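Local atomic coordinates of Cif (Cell cycle inhibiting factor) (Escherichia coli, PDB entry 3EFY), a protein that deamidates a glutamine side chain of host NEDD8, blocking cullin-RING ubiquitin ligases and so halting the host cell cycle. Residues S78-Q86 / W102-L113; K53-A63 / N158-Y166. All blocks are in the same frame, centred on the assembly; numbering follows the deposited sequence.

Contact 1 (S78-Q86 / W102-L113); sequences SCRPAFLYQ and WMTHKALTPILL
Gln-86 meets Trp-102 of helix 99-103 at the tight end of this contact; farther along, strand 81-85 pairs with the short strand 111-112 in an antiparallel sheet. This is the C-terminal part of Cif, whose family is placed in the papain-like peptidase clan. Gln-86 is probably catalytic, together with Cys-10 and His-66. Its side chain runs over one face of the indole. CG sits above the five-membered ring of Trp-102, 3.7 Å from its centroid. NE2 hovers over the six-membered ring, 3.4 Å from CZ3 of Trp-102, with the amide upright at 88° to the indole. CG lies between the backbone N and the carbonyl carbon (chi1 58°), and the extended chain beyond it reaches across the rings. Bonds of OE1 to His-66 and of NE2 to Phe-137 fix the amide's rotation. The indole is held too: Trp-102 NE1 donates a nearly straight bond, 2.8 Å, to Leu-84 O, which lies in the ring plane. Beside it, Met-103 CE presses on CD1 of Tyr-85 at 3.6 Å, with the sulfur oblique to that ring in a Met-aromatic contact. Leu-188 of the second subunit also packs on Tyr-85.

At the other end the two strands pair through backbone. Ala-82 and Ile-111 exchange two bonds, the shorter from Ile-111 N to Ala-82 O at 2.8 Å. The buried side here gathers Ala-82, Ile-111 and Leu-113. The outer side is looser and more exposed. Pro-110 CB lies off-centre above the Phe-83 ring, 4.1 Å from its centroid, while Leu-112 CD2 only brushes Cys-79. Beyond the short pairing a water fills in for a direct backbone bond. It accepts from Leu-84 N at 3.1 Å and donates to the carbonyl oxygens of Ala-107 and Thr-109.

Contact 2 (K53-A63 / N158-Y166); sequences KSFVLRVNDGA and NFSFQLFEY
An antiparallel pair at one edge of the central sheet joins strand 54-61 to strand 159-166. The strand axes make an angle of 151°. Hydrogen-bonded pairs (Val-56 with Phe-164, Arg-58 with Gln-162, Asn-60 with Ser-160) alternate with non-hydrogen-bonded ones. Val-56 N to Phe-164 O is one of the shorter bonds, at 2.8 Å. Past the strand ends Gly-62 N still donates to Asn-158 O at 2.9 Å.

The two faces differ. Phe-55, Leu-57, Val-59, Phe-159, Phe-161 and Leu-163 form an apolar layer, with Glu-165 and Asp-61 at its two ends. Val-59 CG1 touches Phe-161 CE1 at 3.7 Å, and the same methyl group meets the edge of the Phe-159 ring. Phe-120 from helix 113-124 packs edge-to-face with Phe-159 and Phe-161. The other face is mixed. Arg-58 and Gln-162 lie alongside each other, but their polar ends are held by Asn-15 for the arginine and by Tyr-29 and Phe-31 for the glutamine. Val-56 and Phe-164 on this face pack on helix 10-22.

Ser-54 has a double role against Tyr-166. Its OG donates to Tyr-166 O at 2.8 Å and also stands 3.5 Å above the centre of the Tyr-166 ring. With chi1 of Tyr-166 at 74°, its CG is tucked over the main chain, and the ring folds back over the serine. Nearby, a water takes a bond from Ser-54 N and gives bonds to Glu-165 OE2 and Tyr-166 O.

At the far end CE1 of Phe-159 lies 3.3 Å from CG of Asp-61. OD2 of Asp-61 is bonded to the hydroxyls of Tyr-68 and Tyr-119, and OD1 to Leu-64 N. Three bonds thus fix the rotation of a buried carboxylate whose side chain comes within about 5 Å of the His-66 side chain.

In the fold
Both contacts belong to one five-stranded antiparallel sheet, and contact 1 is nested inside the chain loop closed by contact 2. Strand 66-72 lies between strands 81-85 and 54-61. Contact 2 is the more buried, a long and regular strand pair. Contact 1 is partly exposed, and its short pairing gives way to side-chain and water links. Their centres are 15 Å apart, yet they touch where Arg-80 packs on Lys-53. Asp-71 joins them as well: its carboxylate is bonded to the hydroxyls of Tyr-85 and Tyr-166. Both reach the probable active site: contact 1 supplies a catalytic residue itself, contact 2 a buried carboxylate beside it.

Contact 1 (S78-Q86 / W102-L113)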
loop_
_atom_site.group_PDB
_atom_site.type_symbol
_atom_site.label_atom_id
_atom_site.label_comp_id
_atom_site.label_asym_id
_atom_site.label_seq_id
_atom_site.Cartn_x
_atom_site.Cartn_y
_atom_site.Cartn_z
ATOM N N SER A 78 -23.445 -14.448 17.895
ATOM C CA SER A 78 -24.036 -15.763 17.563
ATOM C C SER A 78 -23.879 -16.094 16.097
ATOM O O SER A 78 -24.446 -15.425 15.247
ATOM C CB SER A 78 -25.527 -15.763 17.951
ATOM O OG SER A 78 -25.602 -15.664 19.340
ATOM N N CYS A 79 -23.106 -17.134 15.779
ATOM C CA CYS A 79 -22.822 -17.502 14.375
ATOM C C CYS A 79 -22.356 -16.294 13.545
ATOM O O CYS A 79 -22.805 -16.061 12.398
ATOM C CB CYS A 79 -24.021 -18.195 13.718
ATOM S SG CYS A 79 -24.481 -19.764 14.576
ATOM N N ARG A 80 -21.418 -15.550 14.123
ATOM C CA ARG A 80 -20.877 -14.382 13.478
ATOM C C ARG A 80 -20.178 -14.745 12.168
ATOM O O ARG A 80 -19.367 -15.665 12.171
ATOM C CB ARG A 80 -19.871 -13.709 14.385
ATOM C CG ARG A 80 -19.545 -12.318 13.930
ATOM C CD ARG A 80 -18.982 -11.454 15.011
ATOM N NE ARG A 80 -18.645 -10.117 14.559
ATOM C CZ ARG A 80 -18.301 -9.094 15.369
ATOM N NH1 ARG A 80 -18.262 -9.262 16.682
ATOM N NH2 ARG A 80 -17.991 -7.938 14.866
ATOM N N PRO A 81 -20.491 -14.049 11.074
ATOM C CA PRO A 81 -19.798 -14.354 9.805
ATOM C C PRO A 81 -18.364 -13.806 9.742
ATOM O O PRO A 81 -17.984 -12.888 10.466
ATOM C CB PRO A 81 -20.647 -13.678 8.739
ATOM C CG PRO A 81 -21.839 -13.107 9.462
ATOM C CD PRO A 81 -21.635 -13.143 10.896
ATOM N N ALA A 82 -17.568 -14.414 8.866
ATOM C CA ALA A 82 -16.225 -13.906 8.594
ATOM C C ALA A 82 -15.886 -14.217 7.138
ATOM O O ALA A 82 -16.578 -15.015 6.500
ATOM C CB ALA A 82 -15.242 -14.575 9.537
ATOM N N PHE A 83 -14.789 -13.644 6.637
ATOM C CA PHE A 83 -14.291 -13.933 5.306
ATOM C C PHE A 83 -12.829 -14.317 5.468
ATOM O O PHE A 83 -12.132 -13.773 6.325
ATOM C CB PHE A 83 -14.449 -12.749 4.409
ATOM C CG PHE A 83 -15.907 -12.361 4.179
ATOM C CD1 PHE A 83 -16.587 -12.838 3.076
ATOM C CD2 PHE A 83 -16.561 -11.524 5.061
ATOM C CE1 PHE A 83 -17.918 -12.495 2.851
ATOM C CE2 PHE A 83 -17.918 -11.183 4.846
ATOM C CZ PHE A 83 -18.571 -11.675 3.742
ATOM N N LEU A 84 -12.360 -15.215 4.631
ATOM C CA LEU A 84 -10.938 -15.640 4.643
ATOM C C LEU A 84 -10.286 -15.235 3.329
ATOM O O LEU A 84 -10.788 -15.538 2.254
ATOM C CB LEU A 84 -10.857 -17.144 4.803
ATOM C CG LEU A 84 -9.471 -17.697 5.224
ATOM C CD1 LEU A 84 -9.644 -18.912 6.190
ATOM C CD2 LEU A 84 -8.837 -18.021 3.978
ATOM N N TYR A 85 -9.129 -14.561 3.413
ATOM C CA TYR A 85 -8.366 -14.106 2.278
ATOM C C TYR A 85 -6.948 -14.731 2.369
ATOM O O TYR A 85 -6.335 -14.751 3.425
ATOM C CB TYR A 85 -8.206 -12.576 2.186
ATOM C CG TYR A 85 -9.496 -11.808 2.461
ATOM C CD1 TYR A 85 -10.678 -12.173 1.861
ATOM C CD2 TYR A 85 -9.499 -10.738 3.358
ATOM C CE1 TYR A 85 -11.872 -11.447 2.113
ATOM C CE2 TYR A 85 -10.665 -10.037 3.603
ATOM C CZ TYR A 85 -11.842 -10.424 3.004
ATOM O OH TYR A 85 -13.043 -9.745 3.284
ATOM N N GLN A 86 -6.412 -15.184 1.243
ATOM C CA GLN A 86 -5.124 -15.884 1.241
ATOM C C GLN A 86 -4.556 -15.973 -0.167
ATOM O O GLN A 86 -5.300 -15.882 -1.160
ATOM C CB GLN A 86 -5.272 -17.299 1.805
ATOM C CG GLN A 86 -6.316 -18.174 1.028
ATOM C CD GLN A 86 -6.258 -19.645 1.307
ATOM O OE1 GLN A 86 -5.288 -20.191 1.874
ATOM N NE2 GLN A 86 -7.308 -20.341 0.871
ATOM N N TRP A 102 -8.446 -17.233 -5.740
ATOM C CA TRP A 102 -9.161 -17.376 -4.488
ATOM C C TRP A 102 -10.262 -16.299 -4.370
ATOM O O TRP A 102 -11.417 -16.591 -3.985
ATOM C CB TRP A 102 -8.174 -17.299 -3.310
ATOM C CG TRP A 102 -8.832 -17.433 -1.977
ATOM C CD1 TRP A 102 -9.096 -16.402 -1.101
ATOM C CD2 TRP A 102 -9.398 -18.612 -1.384
ATOM N NE1 TRP A 102 -9.734 -16.894 0.002
ATOM C CE2 TRP A 102 -9.951 -18.241 -0.143
ATOM C CE3 TRP A 102 -9.510 -19.955 -1.774
ATOM C CZ2 TRP A 102 -10.587 -19.169 0.687
ATOM C CZ3 TRP A 102 -10.084 -20.868 -0.936
ATOM C CH2 TRP A 102 -10.618 -20.487 0.298
ATOM N N MET A 103 -9.905 -15.049 -4.648
ATOM C CA MET A 103 -10.778 -13.919 -4.340
ATOM C C MET A 103 -11.980 -13.826 -5.283
ATOM O O MET A 103 -13.051 -13.302 -4.878
ATOM C CB MET A 103 -10.023 -12.608 -4.310
ATOM C CG MET A 103 -8.928 -12.575 -3.227
ATOM S SD MET A 103 -9.638 -12.596 -1.553
ATOM C CE MET A 103 -10.176 -10.936 -1.439
ATOM N N THR A 104 -11.793 -14.370 -6.477
ATOM C CA THR A 104 -12.849 -14.320 -7.520
ATOM C C THR A 104 -13.728 -15.572 -7.515
ATOM O O THR A 104 -14.629 -15.710 -8.377
ATOM C CB THR A 104 -12.239 -13.988 -8.928
ATOM O OG1 THR A 104 -11.293 -14.966 -9.357
ATOM C CG2 THR A 104 -11.575 -12.601 -8.939
ATOM N N HIS A 105 -13.467 -16.497 -6.595
ATOM C CA HIS A 105 -14.206 -17.714 -6.475
ATOM C C HIS A 105 -14.577 -17.854 -4.984
ATOM O O HIS A 105 -15.438 -17.148 -4.502
ATOM C CB HIS A 105 -13.453 -18.893 -7.163
ATOM C CG HIS A 105 -13.218 -18.652 -8.632
ATOM N ND1 HIS A 105 -12.091 -18.027 -9.103
ATOM C CD2 HIS A 105 -14.030 -18.822 -9.717
ATOM C CE1 HIS A 105 -12.182 -17.870 -10.418
ATOM N NE2 HIS A 105 -13.351 -18.347 -10.815
ATOM N N LYS A 106 -13.927 -18.695 -4.250
ATOM C CA LYS A 106 -14.391 -19.065 -2.939
ATOM C C LYS A 106 -14.459 -17.951 -1.886
ATOM O O LYS A 106 -15.335 -17.954 -1.030
ATOM C CB LYS A 106 -13.535 -20.214 -2.463
ATOM C CG LYS A 106 -14.039 -20.907 -1.238
ATOM C CD LYS A 106 -13.540 -22.310 -1.185
ATOM C CE LYS A 106 -13.758 -22.960 0.148
ATOM N NZ LYS A 106 -13.443 -24.424 0.093
ATOM N N ALA A 107 -13.560 -16.969 -1.948
ATOM C CA ALA A 107 -13.485 -15.952 -0.905
ATOM C C ALA A 107 -14.751 -15.116 -0.750
ATOM O O ALA A 107 -14.974 -14.647 0.325
ATOM C CB ALA A 107 -12.316 -14.986 -1.146
ATOM N N LEU A 108 -15.577 -14.954 -1.788
ATOM C CA LEU A 108 -16.713 -14.042 -1.602
ATOM C C LEU A 108 -17.894 -14.638 -0.862
ATOM O O LEU A 108 -18.796 -13.912 -0.433
ATOM C CB LEU A 108 -17.139 -13.352 -2.896
ATOM C CG LEU A 108 -16.131 -12.280 -3.338
ATOM C CD1 LEU A 108 -16.671 -11.566 -4.513
ATOM C CD2 LEU A 108 -15.750 -11.288 -2.241
ATOM N N THR A 109 -17.841 -15.937 -0.617
ATOM C CA THR A 109 -18.819 -16.564 0.274
ATOM C C THR A 109 -18.373 -16.482 1.728
ATOM O O THR A 109 -17.289 -16.983 2.062
ATOM C CB THR A 109 -19.009 -18.009 -0.157
ATOM O OG1 THR A 109 -19.573 -17.983 -1.488
ATOM C CG2 THR A 109 -20.006 -18.760 0.748
ATOM N N PRO A 110 -19.200 -15.907 2.609
ATOM C CA PRO A 110 -18.826 -15.897 4.015
ATOM C C PRO A 110 -18.777 -17.269 4.656
ATOM O O PRO A 110 -19.486 -18.238 4.228
ATOM C CB PRO A 110 -19.921 -15.068 4.666
ATOM C CG PRO A 110 -21.069 -15.247 3.839
ATOM C CD PRO A 110 -20.552 -15.357 2.425
ATOM N N ILE A 111 -17.920 -17.368 5.656
ATOM C CA ILE A 111 -17.803 -18.540 6.490
ATOM C C ILE A 111 -18.266 -18.179 7.893
ATOM O O ILE A 111 -18.657 -17.029 8.107
ATOM C CB ILE A 111 -16.377 -19.128 6.508
ATOM C CG1 ILE A 111 -15.405 -18.131 7.137
ATOM C CG2 ILE A 111 -15.984 -19.538 5.063
ATOM C CD1 ILE A 111 -13.992 -18.712 7.423
ATOM N N LEU A 112 -18.309 -19.150 8.785
ATOM C CA LEU A 112 -18.613 -18.897 10.207
ATOM C C LEU A 112 -17.297 -18.713 10.942
ATOM O O LEU A 112 -16.378 -19.551 10.861
ATOM C CB LEU A 112 -19.380 -20.037 10.851
ATOM C CG LEU A 112 -20.812 -20.268 10.318
ATOM C CD1 LEU A 112 -21.451 -21.503 11.014
ATOM C CD2 LEU A 112 -21.645 -19.018 10.507
ATOM N N LEU A 113 -17.196 -17.614 11.668
ATOM C CA LEU A 113 -16.059 -17.414 12.532
ATOM C C LEU A 113 -15.824 -18.590 13.454
ATOM O O LEU A 113 -14.695 -19.000 13.677
ATOM C CB LEU A 113 -16.234 -16.099 13.316
ATOM C CG LEU A 113 -15.111 -15.725 14.280
ATOM C CD1 LEU A 113 -13.756 -15.574 13.544
ATOM C CD2 LEU A 113 -15.442 -14.383 14.960
HETATM O O HOH W 1 -14.655 -16.025 2.733
#

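Contact 2 (K53-A63 / N158-Y166)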
loop_
_atom_site.group_PDB
_atom_site.type_symbol
_atom_site.label_atom_id
_atom_site.label_comp_id
_atom_site.label_asym_id
_atom_site.label_seq_id
_atom_site.Cartn_x
_atom_site.Cartn_y
_atom_site.Cartn_z
ATOM N N LYS A 53 -18.338 -3.264 15.871
ATOM C CA LYS A 53 -17.065 -2.913 15.226
ATOM C C LYS A 53 -16.658 -4.061 14.296
ATOM O O LYS A 53 -17.072 -5.191 14.486
ATOM C CB LYS A 53 -16.011 -2.709 16.291
ATOM C CG LYS A 53 -16.229 -1.459 17.227
ATOM C CD LYS A 53 -15.178 -1.478 18.318
ATOM C CE LYS A 53 -15.409 -0.517 19.505
ATOM N NZ LYS A 53 -14.331 -0.705 20.573
ATOM N N SER A 54 -15.827 -3.730 13.324
ATOM C CA SER A 54 -15.242 -4.699 12.405
ATOM C C SER A 54 -13.745 -4.876 12.692
ATOM O O SER A 54 -13.061 -3.928 13.084
ATOM C CB SER A 54 -15.483 -4.274 10.979
ATOM O OG SER A 54 -15.109 -2.955 10.744
ATOM N N PHE A 55 -13.239 -6.085 12.462
ATOM C CA PHE A 55 -11.843 -6.401 12.800
ATOM C C PHE A 55 -11.215 -7.231 11.713
ATOM O O PHE A 55 -11.887 -7.966 10.999
ATOM C CB PHE A 55 -11.771 -7.242 14.078
ATOM C CG PHE A 55 -12.278 -6.523 15.294
ATOM C CD1 PHE A 55 -11.395 -5.832 16.108
ATOM C CD2 PHE A 55 -13.630 -6.553 15.616
ATOM C CE1 PHE A 55 -11.863 -5.144 17.260
ATOM C CE2 PHE A 55 -14.113 -5.895 16.743
ATOM C CZ PHE A 55 -13.219 -5.185 17.565
ATOM N N VAL A 56 -9.912 -7.072 11.594
ATOM C CA VAL A 56 -9.116 -7.947 10.720
ATOM C C VAL A 56 -8.085 -8.687 11.562
ATOM O O VAL A 56 -7.435 -8.086 12.442
ATOM C CB VAL A 56 -8.518 -7.111 9.568
ATOM C CG1 VAL A 56 -7.612 -5.925 10.000
ATOM C CG2 VAL A 56 -7.848 -8.004 8.626
ATOM N N LEU A 57 -7.948 -9.977 11.300
ATOM C CA LEU A 57 -7.091 -10.878 12.005
ATOM C C LEU A 57 -6.058 -11.459 11.059
ATOM O O LEU A 57 -6.418 -12.158 10.067
ATOM C CB LEU A 57 -7.910 -12.000 12.623
ATOM C CG LEU A 57 -7.218 -13.094 13.384
ATOM C CD1 LEU A 57 -6.673 -12.577 14.748
ATOM C CD2 LEU A 57 -8.213 -14.252 13.650
ATOM N N ARG A 58 -4.773 -11.174 11.350
ATOM C CA ARG A 58 -3.686 -11.809 10.584
ATOM C C ARG A 58 -3.246 -13.069 11.296
ATOM O O ARG A 58 -2.947 -13.037 12.490
ATOM C CB ARG A 58 -2.483 -10.872 10.422
ATOM C CG ARG A 58 -1.464 -11.453 9.446
ATOM C CD ARG A 58 -0.152 -10.733 9.599
ATOM N NE ARG A 58 0.838 -11.123 8.589
ATOM C CZ ARG A 58 1.482 -12.289 8.542
ATOM N NH1 ARG A 58 1.240 -13.240 9.425
ATOM N NH2 ARG A 58 2.372 -12.511 7.575
ATOM N N VAL A 59 -3.284 -14.206 10.598
ATOM C CA VAL A 59 -2.925 -15.481 11.139
ATOM C C VAL A 59 -1.605 -16.004 10.591
ATOM O O VAL A 59 -1.450 -16.152 9.388
ATOM C CB VAL A 59 -3.982 -16.574 10.794
ATOM C CG1 VAL A 59 -3.654 -17.874 11.530
ATOM C CG2 VAL A 59 -5.423 -16.040 11.139
ATOM N N ASN A 60 -0.696 -16.306 11.499
ATOM C CA ASN A 60 0.586 -16.981 11.172
ATOM C C ASN A 60 0.415 -18.392 11.717
ATOM O O ASN A 60 0.445 -18.627 12.932
ATOM C CB ASN A 60 1.736 -16.207 11.844
ATOM C CG ASN A 60 2.965 -16.081 11.003
ATOM O OD1 ASN A 60 4.076 -16.268 11.570
ATOM N ND2 ASN A 60 2.871 -15.699 9.715
ATOM N N ASP A 61 0.080 -19.319 10.815
ATOM C CA ASP A 61 -0.257 -20.679 11.156
ATOM C C ASP A 61 0.963 -21.573 10.934
ATOM O O ASP A 61 1.217 -22.019 9.840
ATOM C CB ASP A 61 -1.463 -21.080 10.287
ATOM C CG ASP A 61 -2.064 -22.425 10.599
ATOM O OD1 ASP A 61 -1.397 -23.305 11.170
ATOM O OD2 ASP A 61 -3.269 -22.593 10.206
ATOM N N GLY A 62 1.657 -21.850 12.049
ATOM C CA GLY A 62 2.931 -22.562 12.015
ATOM C C GLY A 62 2.727 -24.017 11.625
ATOM O O GLY A 62 3.538 -24.593 10.867
ATOM N N ALA A 63 1.672 -24.633 12.148
ATOM C CA ALA A 63 1.416 -26.060 11.887
ATOM C C ALA A 63 1.032 -26.329 10.428
ATOM O O ALA A 63 1.564 -27.256 9.761
ATOM C CB ALA A 63 0.341 -26.554 12.839
ATOM N N ASN A 158 2.218 -22.809 18.024
ATOM C CA ASN A 158 1.955 -23.047 16.612
ATOM C C ASN A 158 1.443 -21.742 15.935
ATOM O O ASN A 158 1.898 -21.363 14.859
ATOM C CB ASN A 158 0.905 -24.158 16.484
ATOM C CG ASN A 158 1.464 -25.526 16.879
ATOM O OD1 ASN A 158 1.158 -26.061 17.967
ATOM N ND2 ASN A 158 2.330 -26.060 16.023
ATOM N N PHE A 159 0.545 -21.050 16.629
ATOM C CA PHE A 159 -0.109 -19.872 16.058
ATOM C C PHE A 159 0.436 -18.576 16.645
ATOM O O PHE A 159 0.765 -18.503 17.836
ATOM C CB PHE A 159 -1.609 -19.900 16.340
ATOM C CG PHE A 159 -2.374 -20.920 15.533
ATOM C CD1 PHE A 159 -2.781 -20.622 14.251
ATOM C CD2 PHE A 159 -2.676 -22.144 16.063
ATOM C CE1 PHE A 159 -3.503 -21.523 13.483
ATOM C CE2 PHE A 159 -3.436 -23.088 15.313
ATOM C CZ PHE A 159 -3.817 -22.785 14.007
ATOM N N SER A 160 0.477 -17.548 15.809
ATOM C CA SER A 160 0.681 -16.147 16.234
ATOM C C SER A 160 -0.340 -15.308 15.462
ATOM O O SER A 160 -0.477 -15.477 14.251
ATOM C CB SER A 160 2.068 -15.687 15.821
ATOM O OG SER A 160 2.342 -14.346 16.174
ATOM N N PHE A 161 -1.023 -14.403 16.152
ATOM C CA PHE A 161 -2.060 -13.593 15.559
ATOM C C PHE A 161 -1.763 -12.119 15.735
ATOM O O PHE A 161 -1.082 -11.705 16.679
ATOM C CB PHE A 161 -3.390 -13.860 16.226
ATOM C CG PHE A 161 -3.848 -15.291 16.120
ATOM C CD1 PHE A 161 -4.514 -15.714 14.975
ATOM C CD2 PHE A 161 -3.634 -16.186 17.157
ATOM C CE1 PHE A 161 -4.957 -17.043 14.873
ATOM C CE2 PHE A 161 -4.094 -17.484 17.079
ATOM C CZ PHE A 161 -4.746 -17.912 15.921
ATOM N N GLN A 162 -2.304 -11.312 14.825
ATOM C CA GLN A 162 -2.395 -9.847 15.019
ATOM C C GLN A 162 -3.841 -9.454 14.765
ATOM O O GLN A 162 -4.454 -9.911 13.778
ATOM C CB GLN A 162 -1.487 -9.080 14.078
ATOM C CG GLN A 162 -0.009 -9.466 14.259
ATOM C CD GLN A 162 0.913 -8.751 13.306
ATOM O OE1 GLN A 162 0.472 -7.959 12.454
ATOM N NE2 GLN A 162 2.224 -8.989 13.460
ATOM N N LEU A 163 -4.409 -8.654 15.683
ATOM C CA LEU A 163 -5.831 -8.312 15.613
ATOM C C LEU A 163 -5.992 -6.787 15.657
ATOM O O LEU A 163 -5.497 -6.142 16.613
ATOM C CB LEU A 163 -6.561 -8.922 16.771
ATOM C CG LEU A 163 -8.044 -8.692 16.928
ATOM C CD1 LEU A 163 -8.828 -9.201 15.689
ATOM C CD2 LEU A 163 -8.519 -9.387 18.226
ATOM N N PHE A 164 -6.670 -6.231 14.688
ATOM C CA PHE A 164 -6.890 -4.799 14.601
ATOM C C PHE A 164 -8.345 -4.460 14.281
ATOM O O PHE A 164 -8.975 -5.113 13.439
ATOM C CB PHE A 164 -6.052 -4.167 13.490
ATOM C CG PHE A 164 -4.566 -4.153 13.717
ATOM C CD1 PHE A 164 -3.802 -5.269 13.446
ATOM C CD2 PHE A 164 -3.919 -2.988 14.096
ATOM C CE1 PHE A 164 -2.409 -5.235 13.575
ATOM C CE2 PHE A 164 -2.513 -2.962 14.219
ATOM C CZ PHE A 164 -1.781 -4.115 13.952
ATOM N N GLU A 165 -8.883 -3.375 14.871
ATOM C CA GLU A 165 -10.115 -2.808 14.367
ATOM C C GLU A 165 -9.890 -2.103 13.041
ATOM O O GLU A 165 -8.829 -1.502 12.838
ATOM C CB GLU A 165 -10.673 -1.822 15.420
ATOM C CG GLU A 165 -12.029 -1.265 15.026
ATOM C CD GLU A 165 -12.622 -0.243 16.008
ATOM O OE1 GLU A 165 -12.071 -0.097 17.149
ATOM O OE2 GLU A 165 -13.651 0.385 15.583
ATOM N N TYR A 166 -10.846 -2.178 12.114
ATOM C CA TYR A 166 -10.770 -1.389 10.913
ATOM C C TYR A 166 -12.069 -0.643 10.646
ATOM O O TYR A 166 -13.111 -1.031 11.186
ATOM C CB TYR A 166 -10.410 -2.257 9.707
ATOM C CG TYR A 166 -11.491 -3.167 9.146
ATOM C CD1 TYR A 166 -12.390 -2.714 8.158
ATOM C CD2 TYR A 166 -11.613 -4.475 9.573
ATOM C CE1 TYR A 166 -13.323 -3.531 7.631
ATOM C CE2 TYR A 166 -12.558 -5.312 9.043
ATOM C CZ TYR A 166 -13.424 -4.851 8.055
ATOM O OH TYR A 166 -14.388 -5.667 7.471
HETATM O O HOH W 2 -12.736 0.856 19.530
HETATM O O HOH W 3 -14.937 -0.794 13.313
#